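Local coordinates for protein lytic polysaccharide monooxygenase ([Kitasatospora] papulosa, PDB 6NDQ) that probably cleaves glycosidic bonds of crystalline polysaccharides such as cellulose by copper-dependent oxidation, at residues T95-V100 with P152-G157; V115-Q120 with Q135-T140. All blocks are in the same frame, centred on the assembly; numbering follows the deposited sequence.

Strand 2-6, several helices and two short strands come first; strand 97-104 then supplies one side of contact 1. Strand 110-118 follows and carries one side of contact 2. After a loop, strand 134-139 pairs back on it and closes contact 2, starting with Gln135 on Val117. The next strand, 148-154, returns to 97-104 and closes contact 1. Contact 2 is therefore nested inside the loop closed by contact 1. Contact 1 belongs to a three-stranded antiparallel sheet, contact 2 to a larger mixed sheet. The two pack against each other: Val153 of contact 1 touches Val137 and Ala138 of contact 2, and Thr155 touches Val137.

Contact 1 (T95-V100 with P152-G157); sequences TDDFTV and PVTTSG
The Phe98 ring carries Val153 on one face and meets the 152-157 segment again at its edge. Val153 CB sits over the middle of the ring, 3.9 Å from the Phe98 ring centroid and 13° off the normal, a CH-pi contact. At the edge, close to the ring plane, lies Thr155 CG2, and Asp96 O of Phe98's own segment also lies in the plane. Phe98 CG stands between its backbone N and carbonyl carbon (chi1 64°), which brings the ring alongside Val153. Val153 CG1 reaches Phe98 CE1 at 3.7 Å. The other methyl, Val153 CG2, meets Val100 CG2 at 4.1 Å.

The backbones run antiparallel. Phe98 and Val153 form a hydrogen-bonded pair. Phe98 N gives a bond to Val153 O of 3.0 Å. In return Val153 N bonds to Phe98 O at 2.7 Å. Thr99 and Pro152 make the next, non-hydrogen-bonded pair.

Further along, Thr155 grips Asp96 O with two groups. Its hydroxyl OG1 gives a bond of 2.7 Å to Asp96 O, in the carbonyl plane and on a lone pair. Thr155 N adds a weak bond to the same oxygen. The hydroxyl is aimed there by a first torsion of 72°, while CG2 is turned to the Phe98 edge. On the other face, Asp97 OD1 comes within 3.3 Å of Thr154 CA.

The contact joins strand 97-104, central in the three-stranded sheet, to its outer strand 148-154. The Phe98 and Val153 side looks into the protein: Phe98 touches Val164 and Val100 touches Thr166 of strand 160-170, while Val153 packs on strand 134-139. This sets the three-stranded sheet against the larger one, as in a beta sandwich.

Contact 2 (V115-Q120 with Q135-T140); sequences VYVTRQ and QLVAET
Strands 115-118 and 135-139 pair antiparallel, and the pairing slips by one residue at a classic beta bulge, where Val137 and Ala138 both face Val115. Val115 O accepts two bonds, from Val137 N at 2.8 Å and from Ala138 N at 3.1 Å. Val115 N gives an almost perfectly straight bond to Ala138 O (N-H...O angle 179°). Beyond the bulge, Val117 and Gln135 form a regular hydrogen-bonded pair through both backbone groups.

Tyr116 and Leu136 meet on one face of the pair. Leu136 CD1 lies over the Tyr116 ring, 4.0 Å from the ring centroid and displaced toward the rim, a CH-pi contact. Leu136 CB adds a touch at 3.7 Å from Tyr116 CE2. With CG anti to the carbonyl carbon (chi1 -61°), the Tyr116 ring is carried across the Leu136 backbone. Tyr116 OH is hydrogen-bonded to Gln114 OE1.

The valines gather on the other side. Val137 spreads its methyls over two neighbours: CG1 meets Val117 CG1 at 3.7 Å, and CG2 approaches Val115 CG1. Val115 CB also rests on Ala138 CB at 3.9 Å. At the far end, the Gln135 chain extends to Arg119, where Gln135 OE1 lies beside CA and CB of Arg119. A water bridges the segments: it donates to Gln135 OE1 (2.7 Å) and accepts from Gln120 N.

The valine side turns toward strand 148-154, with Val115 on Ile151. Strand 110-118 also pairs with 160-170, so 134-139 lies on its other flank. Such packing of one sheet on another is that of the immunoglobulin-like beta sandwich, the core fold of lytic polysaccharide monooxygenases; the classic bulge accommodates one extra residue in strand 134-139.

Contact 1 (T95-V100 with P152-G157)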
loop_
_atom_site.group_PDB
_atom_site.type_symbol
_atom_site.label_atom_id
_atom_site.label_comp_id
_atom_site.label_asym_id
_atom_site.label_seq_id
_atom_site.Cartn_x
_atom_site.Cartn_y
_atom_site.Cartn_z
ATOM N N THR A 95 -8.695 0.296 -13.952
ATOM C CA THR A 95 -8.571 -0.278 -15.285
ATOM C C THR A 95 -7.129 -0.712 -15.543
ATOM O O THR A 95 -6.223 -0.401 -14.769
ATOM C CB THR A 95 -9.022 0.735 -16.343
ATOM O OG1 THR A 95 -8.190 1.902 -16.267
ATOM C CG2 THR A 95 -10.456 1.141 -16.082
ATOM N N ASP A 96 -6.923 -1.425 -16.662
ATOM C CA ASP A 96 -5.580 -1.879 -17.035
ATOM C C ASP A 96 -4.560 -0.753 -16.939
ATOM O O ASP A 96 -3.432 -0.953 -16.458
ATOM C CB ASP A 96 -5.571 -2.434 -18.461
ATOM C CG ASP A 96 -6.452 -3.647 -18.631
ATOM O OD1 ASP A 96 -6.639 -4.393 -17.650
ATOM O OD2 ASP A 96 -6.958 -3.849 -19.755
ATOM N N ASP A 97 -4.922 0.425 -17.434
ATOM C CA ASP A 97 -4.110 1.624 -17.293
ATOM C C ASP A 97 -4.661 2.454 -16.142
ATOM O O ASP A 97 -5.857 2.766 -16.113
ATOM C CB ASP A 97 -4.090 2.409 -18.601
ATOM C CG ASP A 97 -3.524 1.586 -19.746
ATOM O OD1 ASP A 97 -2.805 0.606 -19.462
ATOM O OD2 ASP A 97 -3.790 1.910 -20.916
ATOM N N PHE A 98 -3.799 2.775 -15.175
ATOM C CA PHE A 98 -4.232 3.471 -13.971
ATOM C C PHE A 98 -3.093 4.337 -13.467
ATOM O O PHE A 98 -1.955 4.219 -13.917
ATOM C CB PHE A 98 -4.720 2.488 -12.893
ATOM C CG PHE A 98 -3.651 1.545 -12.369
ATOM C CD1 PHE A 98 -3.279 0.417 -13.081
ATOM C CD2 PHE A 98 -3.074 1.768 -11.131
ATOM C CE1 PHE A 98 -2.310 -0.461 -12.577
ATOM C CE2 PHE A 98 -2.122 0.900 -10.623
ATOM C CZ PHE A 98 -1.738 -0.209 -11.337
ATOM N N THR A 99 -3.425 5.248 -12.559
ATOM C CA THR A 99 -2.466 6.182 -11.990
ATOM C C THR A 99 -2.374 5.946 -10.490
ATOM O O THR A 99 -3.393 5.836 -9.808
ATOM C CB THR A 99 -2.864 7.640 -12.290
ATOM O OG1 THR A 99 -2.436 7.984 -13.611
ATOM C CG2 THR A 99 -2.232 8.598 -11.297
ATOM N N VAL A 100 -1.154 5.877 -9.977
ATOM C CA VAL A 100 -0.956 5.788 -8.538
ATOM C C VAL A 100 -0.666 7.193 -8.041
ATOM O O VAL A 100 0.263 7.852 -8.527
ATOM C CB VAL A 100 0.183 4.825 -8.181
ATOM C CG1 VAL A 100 0.487 4.929 -6.708
ATOM C CG2 VAL A 100 -0.183 3.386 -8.551
ATOM N N PRO A 152 1.951 7.148 -13.601
ATOM C CA PRO A 152 1.112 6.468 -14.594
ATOM C C PRO A 152 1.589 5.031 -14.767
ATOM O O PRO A 152 2.792 4.757 -14.833
ATOM C CB PRO A 152 1.312 7.305 -15.864
ATOM C CG PRO A 152 2.687 7.900 -15.703
ATOM C CD PRO A 152 2.908 8.092 -14.211
ATOM N N VAL A 153 0.639 4.105 -14.795
ATOM C CA VAL A 153 0.938 2.681 -14.861
ATOM C C VAL A 153 0.159 2.086 -16.021
ATOM O O VAL A 153 -1.034 2.373 -16.178
ATOM C CB VAL A 153 0.575 1.950 -13.554
ATOM C CG1 VAL A 153 1.080 0.508 -13.602
ATOM C CG2 VAL A 153 1.114 2.698 -12.343
ATOM N N THR A 154 0.819 1.252 -16.822
ATOM C CA THR A 154 0.168 0.552 -17.922
ATOM C C THR A 154 0.365 -0.940 -17.711
ATOM O O THR A 154 1.483 -1.386 -17.440
ATOM C CB THR A 154 0.720 1.016 -19.289
ATOM O OG1 THR A 154 2.071 0.580 -19.452
ATOM C CG2 THR A 154 0.714 2.530 -19.372
ATOM N N THR A 155 -0.729 -1.697 -17.749
ATOM C CA THR A 155 -0.683 -3.148 -17.648
ATOM C C THR A 155 -1.622 -3.761 -18.686
ATOM O O THR A 155 -2.440 -3.082 -19.313
ATOM C CB THR A 155 -1.074 -3.655 -16.245
ATOM O OG1 THR A 155 -2.484 -3.491 -16.045
ATOM C CG2 THR A 155 -0.310 -2.927 -15.142
ATOM N N SER A 156 -1.499 -5.068 -18.850
ATOM C CA SER A 156 -2.381 -5.816 -19.734
ATOM C C SER A 156 -2.549 -7.219 -19.178
ATOM O O SER A 156 -1.659 -7.741 -18.513
ATOM C CB SER A 156 -1.825 -5.886 -21.161
ATOM O OG SER A 156 -0.645 -6.673 -21.192
ATOM N N GLY A 157 -3.697 -7.827 -19.471
ATOM C CA GLY A 157 -3.964 -9.195 -19.073
ATOM C C GLY A 157 -4.287 -9.412 -17.610
ATOM O O GLY A 157 -4.273 -10.562 -17.156
#

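Contact 2 (V115-Q120 with Q135-T140)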
loop_
_atom_site.group_PDB
_atom_site.type_symbol
_atom_site.label_atom_id
_atom_site.label_comp_id
_atom_site.label_asym_id
_atom_site.label_seq_id
_atom_site.Cartn_x
_atom_site.Cartn_y
_atom_site.Cartn_z
ATOM N N VAL A 115 6.470 0.516 -8.781
ATOM C CA VAL A 115 5.125 -0.022 -8.613
ATOM C C VAL A 115 5.148 -1.467 -9.078
ATOM O O VAL A 115 5.533 -1.752 -10.221
ATOM C CB VAL A 115 4.070 0.785 -9.378
ATOM C CG1 VAL A 115 2.679 0.157 -9.160
ATOM C CG2 VAL A 115 4.089 2.228 -8.910
ATOM N N TYR A 116 4.753 -2.375 -8.189
ATOM C CA TYR A 116 4.580 -3.792 -8.477
ATOM C C TYR A 116 3.097 -4.121 -8.417
ATOM O O TYR A 116 2.330 -3.438 -7.732
ATOM C CB TYR A 116 5.312 -4.672 -7.458
ATOM C CG TYR A 116 6.808 -4.501 -7.377
ATOM C CD1 TYR A 116 7.364 -3.494 -6.610
ATOM C CD2 TYR A 116 7.645 -5.374 -8.047
ATOM C CE1 TYR A 116 8.753 -3.336 -6.522
ATOM C CE2 TYR A 116 9.026 -5.243 -7.960
ATOM C CZ TYR A 116 9.566 -4.216 -7.204
ATOM O OH TYR A 116 10.938 -4.088 -7.130
ATOM N N VAL A 117 2.693 -5.186 -9.114
ATOM C CA VAL A 117 1.350 -5.726 -8.930
ATOM C C VAL A 117 1.432 -7.241 -8.777
ATOM O O VAL A 117 2.311 -7.884 -9.358
ATOM C CB VAL A 117 0.428 -5.340 -10.095
ATOM C CG1 VAL A 117 0.792 -6.115 -11.361
ATOM C CG2 VAL A 117 -1.028 -5.608 -9.706
ATOM N N THR A 118 0.522 -7.809 -7.962
ATOM C CA THR A 118 0.449 -9.264 -7.823
ATOM C C THR A 118 0.122 -9.928 -9.163
ATOM O O THR A 118 -0.734 -9.464 -9.923
ATOM C CB THR A 118 -0.588 -9.690 -6.750
ATOM O OG1 THR A 118 -1.912 -9.204 -7.061
ATOM C CG2 THR A 118 -0.195 -9.216 -5.372
ATOM N N ARG A 119 0.817 -11.027 -9.466
ATOM C CA ARG A 119 0.595 -11.691 -10.746
ATOM C C ARG A 119 -0.793 -12.322 -10.793
ATOM O O ARG A 119 -1.352 -12.724 -9.765
ATOM C CB ARG A 119 1.665 -12.756 -11.000
ATOM C CG ARG A 119 1.772 -13.839 -9.936
ATOM C CD ARG A 119 3.020 -14.718 -10.190
ATOM N NE ARG A 119 3.208 -15.735 -9.158
ATOM C CZ ARG A 119 4.298 -16.492 -9.041
ATOM N NH1 ARG A 119 5.306 -16.351 -9.895
ATOM N NH2 ARG A 119 4.380 -17.397 -8.071
ATOM N N GLN A 120 -1.353 -12.397 -12.006
ATOM C CA GLN A 120 -2.592 -13.139 -12.206
ATOM C C GLN A 120 -2.405 -14.571 -11.707
ATOM O O GLN A 120 -1.353 -15.188 -11.916
ATOM C CB GLN A 120 -2.999 -13.104 -13.688
ATOM C CG GLN A 120 -4.474 -13.415 -13.967
ATOM C CD GLN A 120 -5.413 -12.310 -13.499
ATOM O OE1 GLN A 120 -5.026 -11.145 -13.400
ATOM N NE2 GLN A 120 -6.657 -12.679 -13.199
ATOM N N GLN A 135 5.091 -8.564 -9.744
ATOM C CA GLN A 135 5.659 -8.234 -11.045
ATOM C C GLN A 135 5.808 -6.724 -11.092
ATOM O O GLN A 135 4.853 -6.001 -10.798
ATOM C CB GLN A 135 4.752 -8.696 -12.198
ATOM C CG GLN A 135 4.605 -10.209 -12.304
ATOM C CD GLN A 135 3.640 -10.647 -13.406
ATOM O OE1 GLN A 135 2.469 -10.243 -13.437
ATOM N NE2 GLN A 135 4.131 -11.494 -14.311
ATOM N N LEU A 136 7.000 -6.244 -11.442
ATOM C CA LEU A 136 7.226 -4.803 -11.535
ATOM C C LEU A 136 6.522 -4.252 -12.765
ATOM O O LEU A 136 6.761 -4.731 -13.878
ATOM C CB LEU A 136 8.724 -4.505 -11.597
ATOM C CG LEU A 136 9.219 -3.058 -11.797
ATOM C CD1 LEU A 136 9.161 -2.254 -10.534
ATOM C CD2 LEU A 136 10.648 -3.000 -12.390
ATOM N N VAL A 137 5.641 -3.266 -12.579
ATOM C CA VAL A 137 4.902 -2.718 -13.708
ATOM C C VAL A 137 5.198 -1.246 -13.979
ATOM O O VAL A 137 4.990 -0.796 -15.116
ATOM C CB VAL A 137 3.375 -2.941 -13.569
ATOM C CG1 VAL A 137 3.013 -4.429 -13.750
ATOM C CG2 VAL A 137 2.843 -2.383 -12.267
ATOM N N ALA A 138 5.698 -0.474 -13.014
ATOM C CA ALA A 138 6.128 0.891 -13.297
ATOM C C ALA A 138 7.397 1.169 -12.503
ATOM O O ALA A 138 7.562 0.657 -11.393
ATOM C CB ALA A 138 5.034 1.915 -12.947
ATOM N N GLU A 139 8.309 1.946 -13.093
ATOM C CA GLU A 139 9.470 2.418 -12.346
ATOM C C GLU A 139 9.852 3.787 -12.885
ATOM O O GLU A 139 9.958 3.968 -14.100
ATOM C CB GLU A 139 10.662 1.468 -12.453
ATOM C CG GLU A 139 11.750 1.879 -11.492
ATOM C CD GLU A 139 12.865 0.861 -11.365
ATOM O OE1 GLU A 139 12.797 -0.200 -12.024
ATOM O OE2 GLU A 139 13.836 1.149 -10.622
ATOM N N THR A 140 10.068 4.738 -11.989
ATOM C CA THR A 140 10.239 6.121 -12.398
ATOM C C THR A 140 11.621 6.623 -12.033
ATOM O O THR A 140 12.368 5.999 -11.278
ATOM C CB THR A 140 9.214 7.052 -11.747
ATOM O OG1 THR A 140 9.556 7.250 -10.373
ATOM C CG2 THR A 140 7.780 6.491 -11.876
HETATM O O HOH W 1 0.359 -11.790 -14.263
#